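Glycosaminoglycan xylosylkinase (Hydra vulgaris, PDB 5XOM) probably phosphorylates the xylose of the linkage that joins glycosaminoglycan chains to proteins, as a kinase of the Fam20 family. Local coordinates at residues E182-Y187 with S202-E207; P112-R117 with E197-S202; G155-L160 with D350-I355. All blocks are in the same frame, centred on the assembly; numbering follows the deposited sequence.

Contact 1. Residues E182-Y187 with S202-E207; sequences ENLCFY and SNVTME. With NAG (2-acetamido-2-deoxy-beta-D-glucopyranose), chain C.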
loop_
_atom_site.group_PDB
_atom_site.type_symbol
_atom_site.label_atom_id
_atom_site.label_comp_id
_atom_site.label_asym_id
_atom_site.label_seq_id
_atom_site.Cartn_x
_atom_site.Cartn_y
_atom_site.Cartn_z
ATOM N N GLU A 182 -14.314 34.761 -28.386
ATOM C CA GLU A 182 -12.854 34.875 -28.324
ATOM C C GLU A 182 -12.239 33.971 -27.255
ATOM O O GLU A 182 -11.126 34.216 -26.787
ATOM C CB GLU A 182 -12.432 36.332 -28.108
ATOM C CG GLU A 182 -13.026 37.286 -29.135
ATOM C CD GLU A 182 -12.291 38.610 -29.173
ATOM O OE1 GLU A 182 -12.890 39.647 -28.843
ATOM O OE2 GLU A 182 -11.110 38.620 -29.547
ATOM N N ASN A 183 -12.913 32.874 -26.912
ATOM C CA ASN A 183 -12.259 31.800 -26.175
ATOM C C ASN A 183 -11.296 31.049 -27.085
ATOM O O ASN A 183 -11.536 30.894 -28.285
ATOM C CB ASN A 183 -13.286 30.816 -25.614
ATOM C CG ASN A 183 -14.242 31.453 -24.631
ATOM O OD1 ASN A 183 -13.825 32.069 -23.649
ATOM N ND2 ASN A 183 -15.535 31.324 -24.900
ATOM N N LEU A 184 -10.207 30.563 -26.501
ATOM C CA LEU A 184 -9.252 29.766 -27.258
ATOM C C LEU A 184 -9.725 28.322 -27.278
ATOM O O LEU A 184 -10.075 27.760 -26.232
ATOM C CB LEU A 184 -7.853 29.882 -26.649
ATOM C CG LEU A 184 -6.736 29.053 -27.278
ATOM C CD1 LEU A 184 -6.570 29.398 -28.753
ATOM C CD2 LEU A 184 -5.440 29.318 -26.526
ATOM N N CYS A 185 -9.752 27.727 -28.469
ATOM C CA CYS A 185 -10.289 26.388 -28.682
ATOM C C CYS A 185 -9.338 25.600 -29.571
ATOM O O CYS A 185 -8.421 26.157 -30.175
ATOM C CB CYS A 185 -11.676 26.429 -29.334
ATOM S SG CYS A 185 -12.823 27.699 -28.730
ATOM N N PHE A 186 -9.565 24.289 -29.654
ATOM C CA PHE A 186 -8.934 23.494 -30.699
ATOM C C PHE A 186 -9.894 22.387 -31.121
ATOM O O PHE A 186 -10.758 21.972 -30.345
ATOM C CB PHE A 186 -7.565 22.924 -30.272
ATOM C CG PHE A 186 -7.628 21.784 -29.282
ATOM C CD1 PHE A 186 -7.651 22.022 -27.912
ATOM C CD2 PHE A 186 -7.606 20.470 -29.728
ATOM C CE1 PHE A 186 -7.688 20.967 -27.004
ATOM C CE2 PHE A 186 -7.641 19.409 -28.832
ATOM C CZ PHE A 186 -7.682 19.659 -27.468
ATOM N N TYR A 187 -9.763 21.939 -32.376
ATOM C CA TYR A 187 -10.680 20.945 -32.924
ATOM C C TYR A 187 -10.035 19.643 -33.393
ATOM O O TYR A 187 -10.769 18.736 -33.795
ATOM C CB TYR A 187 -11.498 21.546 -34.077
ATOM C CG TYR A 187 -10.705 22.023 -35.269
ATOM C CD1 TYR A 187 -10.327 21.142 -36.277
ATOM C CD2 TYR A 187 -10.372 23.366 -35.414
ATOM C CE1 TYR A 187 -9.617 21.578 -37.381
ATOM C CE2 TYR A 187 -9.662 23.813 -36.513
ATOM C CZ TYR A 187 -9.287 22.916 -37.495
ATOM O OH TYR A 187 -8.577 23.357 -38.592
ATOM N N SER A 202 -12.443 28.315 -21.172
ATOM C CA SER A 202 -12.949 29.570 -20.601
ATOM C C SER A 202 -11.806 30.581 -20.665
ATOM O O SER A 202 -10.850 30.491 -19.889
ATOM C CB SER A 202 -13.434 29.367 -19.169
ATOM O OG SER A 202 -14.279 28.235 -19.080
ATOM N N ASN A 203 -11.894 31.526 -21.619
ATOM C CA ASN A 203 -10.815 32.418 -22.062
ATOM C C ASN A 203 -9.678 31.498 -22.523
ATOM O O ASN A 203 -9.715 31.020 -23.662
ATOM C CB ASN A 203 -10.401 33.542 -21.047
ATOM C CG ASN A 203 -9.329 34.538 -21.673
ATOM O OD1 ASN A 203 -8.750 34.166 -22.684
ATOM N ND2 ASN A 203 -9.059 35.775 -21.104
ATOM N N VAL A 204 -8.683 31.201 -21.689
ATOM C CA VAL A 204 -7.634 30.264 -22.085
ATOM C C VAL A 204 -7.519 29.062 -21.161
ATOM O O VAL A 204 -6.629 28.228 -21.363
ATOM C CB VAL A 204 -6.261 30.958 -22.220
ATOM C CG1 VAL A 204 -6.323 32.098 -23.224
ATOM C CG2 VAL A 204 -5.789 31.469 -20.878
ATOM N N THR A 205 -8.383 28.931 -20.160
ATOM C CA THR A 205 -8.282 27.851 -19.176
ATOM C C THR A 205 -9.230 26.726 -19.574
ATOM O O THR A 205 -10.453 26.904 -19.562
ATOM C CB THR A 205 -8.598 28.365 -17.774
ATOM O OG1 THR A 205 -7.694 29.439 -17.465
ATOM C CG2 THR A 205 -8.443 27.258 -16.730
ATOM N N MET A 206 -8.675 25.566 -19.922
ATOM C CA MET A 206 -9.491 24.452 -20.387
ATOM C C MET A 206 -9.500 23.332 -19.357
ATOM O O MET A 206 -8.445 22.803 -18.984
ATOM C CB MET A 206 -9.009 23.947 -21.746
ATOM C CG MET A 206 -9.779 22.742 -22.262
ATOM S SD MET A 206 -9.056 22.067 -23.758
ATOM C CE MET A 206 -9.988 22.916 -24.991
ATOM N N GLU A 207 -10.701 22.982 -18.908
ATOM C CA GLU A 207 -10.918 21.866 -18.004
ATOM C C GLU A 207 -10.894 20.555 -18.780
ATOM O O GLU A 207 -11.430 20.464 -19.891
ATOM C CB GLU A 207 -12.266 22.049 -17.296
ATOM C CG GLU A 207 -12.672 20.945 -16.339
ATOM C CD GLU A 207 -14.095 21.121 -15.808
ATOM O OE1 GLU A 207 -14.774 20.100 -15.567
ATOM O OE2 GLU A 207 -14.544 22.275 -15.648
HETATM C C1 NAG C . -9.515 36.740 -20.114
HETATM C C2 NAG C . -8.681 38.110 -20.175
HETATM C C3 NAG C . -9.552 39.335 -20.501
HETATM C C4 NAG C . -10.538 39.078 -21.621
HETATM C C5 NAG C . -11.419 37.928 -21.206
HETATM C C6 NAG C . -12.441 37.575 -22.260
HETATM C C7 NAG C . -6.874 37.750 -18.486
HETATM C C8 NAG C . -6.308 38.264 -17.193
HETATM N N2 NAG C . -7.963 38.384 -18.935
HETATM O O3 NAG C . -8.718 40.438 -20.849
HETATM O O4 NAG C . -11.364 40.227 -21.785
HETATM O O5 NAG C . -10.605 36.769 -21.049
HETATM O O6 NAG C . -13.569 36.931 -21.684
HETATM O O7 NAG C . -6.388 36.792 -19.069
#

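Contact 2. Residues P112-R117 with E197-S202; sequences PKRYSR and EPACAS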
loop_
_atom_site.group_PDB
_atom_site.type_symbol
_atom_site.label_atom_id
_atom_site.label_comp_id
_atom_site.label_asym_id
_atom_site.label_seq_id
_atom_site.Cartn_x
_atom_site.Cartn_y
_atom_site.Cartn_z
ATOM N N PRO A 112 -10.748 16.875 -23.185
ATOM C CA PRO A 112 -11.315 18.160 -22.767
ATOM C C PRO A 112 -12.788 18.048 -22.399
ATOM O O PRO A 112 -13.510 17.166 -22.868
ATOM C CB PRO A 112 -11.115 19.056 -24.001
ATOM C CG PRO A 112 -11.038 18.109 -25.140
ATOM C CD PRO A 112 -10.411 16.848 -24.621
ATOM N N LYS A 113 -13.225 18.965 -21.543
ATOM C CA LYS A 113 -14.647 19.148 -21.275
ATOM C C LYS A 113 -15.409 19.503 -22.548
ATOM O O LYS A 113 -14.976 20.354 -23.334
ATOM C CB LYS A 113 -14.826 20.242 -20.227
ATOM C CG LYS A 113 -16.256 20.688 -20.020
ATOM C CD LYS A 113 -16.330 21.847 -19.043
ATOM C CE LYS A 113 -17.559 22.690 -19.312
ATOM N NZ LYS A 113 -18.571 22.611 -18.248
ATOM N N ARG A 114 -16.556 18.840 -22.752
ATOM C CA ARG A 114 -17.405 19.081 -23.913
ATOM C C ARG A 114 -18.848 19.407 -23.561
ATOM O O ARG A 114 -19.588 19.856 -24.440
ATOM C CB ARG A 114 -17.399 17.860 -24.846
ATOM C CG ARG A 114 -16.018 17.305 -25.122
ATOM C CD ARG A 114 -15.191 18.260 -25.942
ATOM N NE ARG A 114 -15.950 18.789 -27.064
ATOM C CZ ARG A 114 -15.907 18.280 -28.291
ATOM N NH1 ARG A 114 -15.147 17.226 -28.550
ATOM N NH2 ARG A 114 -16.623 18.818 -29.260
ATOM N N TYR A 115 -19.276 19.173 -22.323
ATOM C CA TYR A 115 -20.661 19.356 -21.917
ATOM C C TYR A 115 -20.694 19.964 -20.526
ATOM O O TYR A 115 -19.726 19.869 -19.764
ATOM C CB TYR A 115 -21.441 18.033 -21.863
ATOM C CG TYR A 115 -21.589 17.260 -23.154
ATOM C CD1 TYR A 115 -22.422 17.709 -24.171
ATOM C CD2 TYR A 115 -20.912 16.071 -23.344
ATOM C CE1 TYR A 115 -22.569 16.987 -25.343
ATOM C CE2 TYR A 115 -21.051 15.345 -24.511
ATOM C CZ TYR A 115 -21.879 15.808 -25.507
ATOM O OH TYR A 115 -22.017 15.086 -26.673
ATOM N N SER A 116 -21.831 20.567 -20.192
ATOM C CA SER A 116 -22.110 20.896 -18.804
ATOM C C SER A 116 -22.309 19.621 -17.987
ATOM O O SER A 116 -22.653 18.557 -18.520
ATOM C CB SER A 116 -23.367 21.756 -18.688
ATOM O OG SER A 116 -23.255 22.928 -19.466
ATOM N N ARG A 117 -22.147 19.751 -16.665
ATOM C CA ARG A 117 -22.331 18.596 -15.789
ATOM C C ARG A 117 -23.750 18.069 -15.835
ATOM O O ARG A 117 -23.969 16.869 -15.643
ATOM C CB ARG A 117 -22.014 18.954 -14.339
ATOM C CG ARG A 117 -20.555 19.219 -14.083
ATOM C CD ARG A 117 -19.718 17.915 -14.080
ATOM N NE ARG A 117 -18.438 18.184 -13.457
ATOM C CZ ARG A 117 -17.436 18.761 -14.098
ATOM N NH1 ARG A 117 -17.535 19.096 -15.378
ATOM N NH2 ARG A 117 -16.302 18.999 -13.454
ATOM N N GLU A 197 -16.856 21.912 -34.636
ATOM C CA GLU A 197 -17.061 21.186 -33.381
ATOM C C GLU A 197 -15.798 21.241 -32.530
ATOM O O GLU A 197 -15.154 20.217 -32.276
ATOM C CB GLU A 197 -17.467 19.742 -33.664
ATOM C CG GLU A 197 -18.811 19.612 -34.380
ATOM C CD GLU A 197 -19.141 18.175 -34.731
ATOM O OE1 GLU A 197 -19.063 17.823 -35.926
ATOM O OE2 GLU A 197 -19.456 17.393 -33.813
ATOM N N PRO A 198 -15.404 22.428 -32.077
ATOM C CA PRO A 198 -14.194 22.537 -31.264
ATOM C C PRO A 198 -14.481 22.271 -29.793
ATOM O O PRO A 198 -15.615 22.373 -29.320
ATOM C CB PRO A 198 -13.774 23.996 -31.478
ATOM C CG PRO A 198 -15.092 24.714 -31.611
ATOM C CD PRO A 198 -16.043 23.745 -32.278
ATOM N N ALA A 199 -13.415 21.926 -29.077
ATOM C CA ALA A 199 -13.405 21.988 -27.622
ATOM C C ALA A 199 -12.870 23.355 -27.227
ATOM O O ALA A 199 -11.790 23.753 -27.676
ATOM C CB ALA A 199 -12.530 20.886 -27.023
ATOM N N CYS A 200 -13.626 24.076 -26.407
ATOM C CA CYS A 200 -13.317 25.461 -26.089
ATOM C C CYS A 200 -13.033 25.633 -24.604
ATOM O O CYS A 200 -13.686 25.014 -23.756
ATOM C CB CYS A 200 -14.459 26.374 -26.511
ATOM S SG CYS A 200 -14.524 26.628 -28.297
ATOM N N ALA A 201 -12.038 26.465 -24.306
ATOM C CA ALA A 201 -11.688 26.856 -22.952
ATOM C C ALA A 201 -12.606 27.971 -22.452
ATOM O O ALA A 201 -13.453 28.488 -23.181
ATOM C CB ALA A 201 -10.232 27.318 -22.894
ATOM N N SER A 202 -12.443 28.315 -21.172
ATOM C CA SER A 202 -12.949 29.570 -20.601
ATOM C C SER A 202 -11.806 30.581 -20.665
ATOM O O SER A 202 -10.850 30.491 -19.889
ATOM C CB SER A 202 -13.434 29.367 -19.169
ATOM O OG SER A 202 -14.279 28.235 -19.080
HETATM O O HOH W 1 -13.213 22.471 -22.841
HETATM O O HOH W 2 -16.159 22.672 -25.217
HETATM O O HOH W 3 -15.330 16.855 -31.856
HETATM O O HOH W 4 -18.271 21.202 -29.698
#

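Contact 3. Residues G155-L160 with D350-I355; sequences GRYINL and DPIYPI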
loop_
_atom_site.group_PDB
_atom_site.type_symbol
_atom_site.label_atom_id
_atom_site.label_comp_id
_atom_site.label_asym_id
_atom_site.label_seq_id
_atom_site.Cartn_x
_atom_site.Cartn_y
_atom_site.Cartn_z
ATOM N N GLY A 155 -8.541 15.107 -12.916
ATOM C CA GLY A 155 -9.013 16.337 -13.505
ATOM C C GLY A 155 -7.968 17.430 -13.400
ATOM O O GLY A 155 -7.132 17.443 -12.495
ATOM N N ARG A 156 -7.991 18.345 -14.365
ATOM C CA ARG A 156 -7.014 19.420 -14.321
ATOM C C ARG A 156 -7.471 20.598 -15.162
ATOM O O ARG A 156 -8.067 20.411 -16.224
ATOM C CB ARG A 156 -5.667 18.919 -14.827
ATOM C CG ARG A 156 -4.593 19.962 -14.806
ATOM C CD ARG A 156 -3.240 19.286 -14.947
ATOM N NE ARG A 156 -2.197 20.214 -15.352
ATOM C CZ ARG A 156 -0.920 19.880 -15.472
ATOM N NH1 ARG A 156 -0.489 18.638 -15.218
ATOM N NH2 ARG A 156 -0.025 20.794 -15.840
ATOM N N TYR A 157 -7.167 21.807 -14.688
ATOM C CA TYR A 157 -7.390 23.034 -15.446
ATOM C C TYR A 157 -6.106 23.397 -16.179
ATOM O O TYR A 157 -5.086 23.681 -15.545
ATOM C CB TYR A 157 -7.820 24.179 -14.530
ATOM C CG TYR A 157 -9.127 23.941 -13.801
ATOM C CD1 TYR A 157 -10.346 24.091 -14.453
ATOM C CD2 TYR A 157 -9.141 23.595 -12.454
ATOM C CE1 TYR A 157 -11.546 23.885 -13.792
ATOM C CE2 TYR A 157 -10.339 23.391 -11.779
ATOM C CZ TYR A 157 -11.535 23.538 -12.455
ATOM O OH TYR A 157 -12.723 23.339 -11.791
ATOM N N ILE A 158 -6.152 23.364 -17.507
ATOM C CA ILE A 158 -4.985 23.574 -18.359
ATOM C C ILE A 158 -5.017 24.992 -18.905
ATOM O O ILE A 158 -5.998 25.391 -19.544
ATOM C CB ILE A 158 -4.950 22.567 -19.521
ATOM C CG1 ILE A 158 -4.972 21.121 -19.006
ATOM C CG2 ILE A 158 -3.728 22.822 -20.380
ATOM C CD1 ILE A 158 -3.683 20.679 -18.347
ATOM N N ASN A 159 -3.946 25.752 -18.679
ATOM C CA ASN A 159 -3.781 27.037 -19.359
ATOM C C ASN A 159 -3.242 26.755 -20.757
ATOM O O ASN A 159 -2.050 26.498 -20.932
ATOM C CB ASN A 159 -2.837 27.950 -18.585
ATOM C CG ASN A 159 -2.663 29.309 -19.253
ATOM O OD1 ASN A 159 -2.566 29.419 -20.475
ATOM N ND2 ASN A 159 -2.614 30.350 -18.444
ATOM N N LEU A 160 -4.114 26.816 -21.766
ATOM C CA LEU A 160 -3.688 26.454 -23.114
ATOM C C LEU A 160 -2.600 27.390 -23.625
ATOM O O LEU A 160 -1.663 26.948 -24.299
ATOM C CB LEU A 160 -4.878 26.463 -24.075
ATOM C CG LEU A 160 -5.985 25.432 -23.868
ATOM C CD1 LEU A 160 -7.124 25.715 -24.836
ATOM C CD2 LEU A 160 -5.443 24.013 -24.051
ATOM N N ASP A 350 -10.706 15.317 -6.171
ATOM C CA ASP A 350 -10.155 15.652 -7.478
ATOM C C ASP A 350 -10.248 17.159 -7.719
ATOM O O ASP A 350 -11.185 17.803 -7.242
ATOM C CB ASP A 350 -10.893 14.873 -8.572
ATOM C CG ASP A 350 -10.383 15.187 -9.968
ATOM O OD1 ASP A 350 -9.625 14.343 -10.498
ATOM O OD2 ASP A 350 -10.713 16.253 -10.534
ATOM N N PRO A 351 -9.260 17.750 -8.402
ATOM C CA PRO A 351 -9.233 19.218 -8.534
ATOM C C PRO A 351 -10.434 19.831 -9.245
ATOM O O PRO A 351 -10.715 21.010 -9.015
ATOM C CB PRO A 351 -7.934 19.473 -9.315
ATOM C CG PRO A 351 -7.044 18.338 -8.928
ATOM C CD PRO A 351 -7.971 17.142 -8.789
ATOM N N ILE A 352 -11.160 19.107 -10.090
ATOM C CA ILE A 352 -12.253 19.747 -10.814
ATOM C C ILE A 352 -13.613 19.337 -10.249
ATOM O O ILE A 352 -14.642 19.564 -10.881
ATOM C CB ILE A 352 -12.162 19.492 -12.328
ATOM C CG1 ILE A 352 -12.506 18.044 -12.670
ATOM C CG2 ILE A 352 -10.759 19.857 -12.846
ATOM C CD1 ILE A 352 -12.571 17.777 -14.167
ATOM N N TYR A 353 -13.629 18.764 -9.048
ATOM C CA TYR A 353 -14.862 18.426 -8.325
ATOM C C TYR A 353 -15.786 19.636 -8.164
ATOM O O TYR A 353 -15.300 20.750 -7.938
ATOM C CB TYR A 353 -14.490 17.855 -6.950
ATOM C CG TYR A 353 -15.658 17.470 -6.079
ATOM C CD1 TYR A 353 -16.224 16.207 -6.168
ATOM C CD2 TYR A 353 -16.185 18.366 -5.147
ATOM C CE1 TYR A 353 -17.291 15.841 -5.362
ATOM C CE2 TYR A 353 -17.255 18.013 -4.341
ATOM C CZ TYR A 353 -17.802 16.750 -4.454
ATOM O OH TYR A 353 -18.866 16.387 -3.658
ATOM N N PRO A 354 -17.123 19.439 -8.219
ATOM C CA PRO A 354 -17.927 18.209 -8.415
ATOM C C PRO A 354 -17.711 17.499 -9.749
ATOM O O PRO A 354 -17.608 18.143 -10.797
ATOM C CB PRO A 354 -19.385 18.698 -8.314
ATOM C CG PRO A 354 -19.344 20.114 -7.910
ATOM C CD PRO A 354 -17.949 20.635 -7.986
ATOM N N ILE A 355 -17.655 16.172 -9.695
ATOM C CA ILE A 355 -17.429 15.348 -10.877
ATOM C C ILE A 355 -18.747 14.878 -11.481
ATOM O O ILE A 355 -18.911 14.878 -12.705
ATOM C CB ILE A 355 -16.529 14.151 -10.508
ATOM C CG1 ILE A 355 -15.199 14.634 -9.911
ATOM C CG2 ILE A 355 -16.299 13.257 -11.717
ATOM C CD1 ILE A 355 -14.434 15.594 -10.784
#

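Contact 1. Residues E182-Y187 with S202-E207
Two first torsions prepare this meeting: Asn183 holds CG beside its own backbone N (chi1 -62°), which brings its OD1 to Asn203 N, and Phe186 sets its ring between N and the carbonyl carbon (chi1 73°), within reach of Met206. The motif is a type II' beta turn, Ser202 to Thr205, lying against the start of strand 184-186, and it illustrates how a tight turn can be held through the backbone of its second residue. Asn203 N donates to Asn183 OD1 over 2.9 Å, approaching 32° out of the carbonyl plane. In the other direction Leu184 N donates to Asn203 O, 2.9 Å away, in a nearly straight bond. The Asn203 side chain points away from 182-187 and carries the glycan, its ND2 bonded covalently to C1 of the NAG; Asn203-Val204-Thr205 has the form of an N-glycosylation sequon. Next to the turn, Leu184 CB rests loosely on Val204 CG1. Further along, Phe186 and Met206 cross at about a right angle, in an apolar patch that Phe176 and Phe110 extend. Met206 CE lies 3.6 Å from Phe186 CE1, and in this Met-aromatic contact Met206 SD stands at the ring edge, 5.0 Å from the Phe186 centroid.

Contact 2. Residues P112-R117 with E197-S202
Ala199 points its methyl into the angle between Pro112 and Arg114, so that one small side chain serves two differently shaped partners. Strand 199-200, an outer strand of a three-stranded antiparallel sheet, meets the loop after strand 106-112 through packing and bridging waters; no direct hydrogen bond joins the two segments. On one flank Ala199 CB meets the Pro112 ring at CG, 3.7 Å away. On the other, the Arg114 chain, bent at both chi2 and chi3 (-68° and -46°), folds back so that its CD lies 3.9 Å from Ala199 CB and one face of its guanidinium is laid over that methyl. This pose directs the edge of the guanidinium at solvent bridges. Arg114 NH2 gives a hydrogen bond of 2.9 Å to a water that in turn donates to Pro198 O, while a second water makes only weak bonds to Arg114 NH1 and Glu197 O. Tyr129 makes a cation-pi contact with Arg114, and its OH bonds Glu197 OE2. The remaining bridges centre on Lys113 O: one water links it to Cys200 N, and another donates both to Lys113 O, at 2.8 Å, and to Cys200 O, at 2.7 Å.

Contact 3. Residues G155-L160 with D350-I355
Hydrogen bonding at this contact is concentrated in a single carboxylate, that of Asp350, which joins an Asx turn to the beginning of 155-160. Asp350 OD1 accepts from Gly155 N at 2.8 Å through its syn lone pair, while Asp350 OD2 takes Ile352 N at 2.9 Å on its anti side, closing the Asx turn inside a type I turn that ends at Tyr353. One group therefore shapes its own loop and ties that loop to the strand. With an alanine here, both amides would lose their carboxylate acceptor, and the turn would probably be freer to shift away from Gly155. Steric fit adds to the polar grip: Gly155 packs so closely on Asp350 and Ile352 that there is little space for a CB, and Pro351 CG sits 3.7 Å from Gly155 O. The apolar part belongs to Ile352. Its CG2, placed beside the backbone N, reaches 3.5 Å from Arg156 N and makes a CH-pi contact over one face of Tyr157, 3.9 Å from the ring centroid and 20° off its normal. Strand 153-159 is one of the two outer strands of a five-stranded antiparallel sheet and pairs with strand 205-212. The loop, which runs between helices 339-347 and 358-382, lays Ile352 against His132 and Ile136 of helix 132-144, and Pro351 packs on Phe45 of the second subunit.

How the contacts relate
All three contacts gather on one side of the chain's centre, contact 2 lying about 8 Å from contact 1 and about 12 Å from contact 3, with contacts 1 and 3 about 14 Å apart, centre to centre. Contact 1 joins the three-stranded sheet to strand 205-212 of the five-stranded sheet, and the disulfide Cys185-Cys200 ties it to contact 2. Strands 205-212 and 153-159 are neighbours, linking contacts 1 and 3. Along the chain, contact 1 is nested within the loop closed by contact 3, whereas the segments of contact 2 alternate with those of both others. Arg117 spans the group, pairing with Glu207 and Pro354 O. Segments from well-separated parts of the chain thus meet at a sheet consistent with the amino-terminal lobe of a kinase.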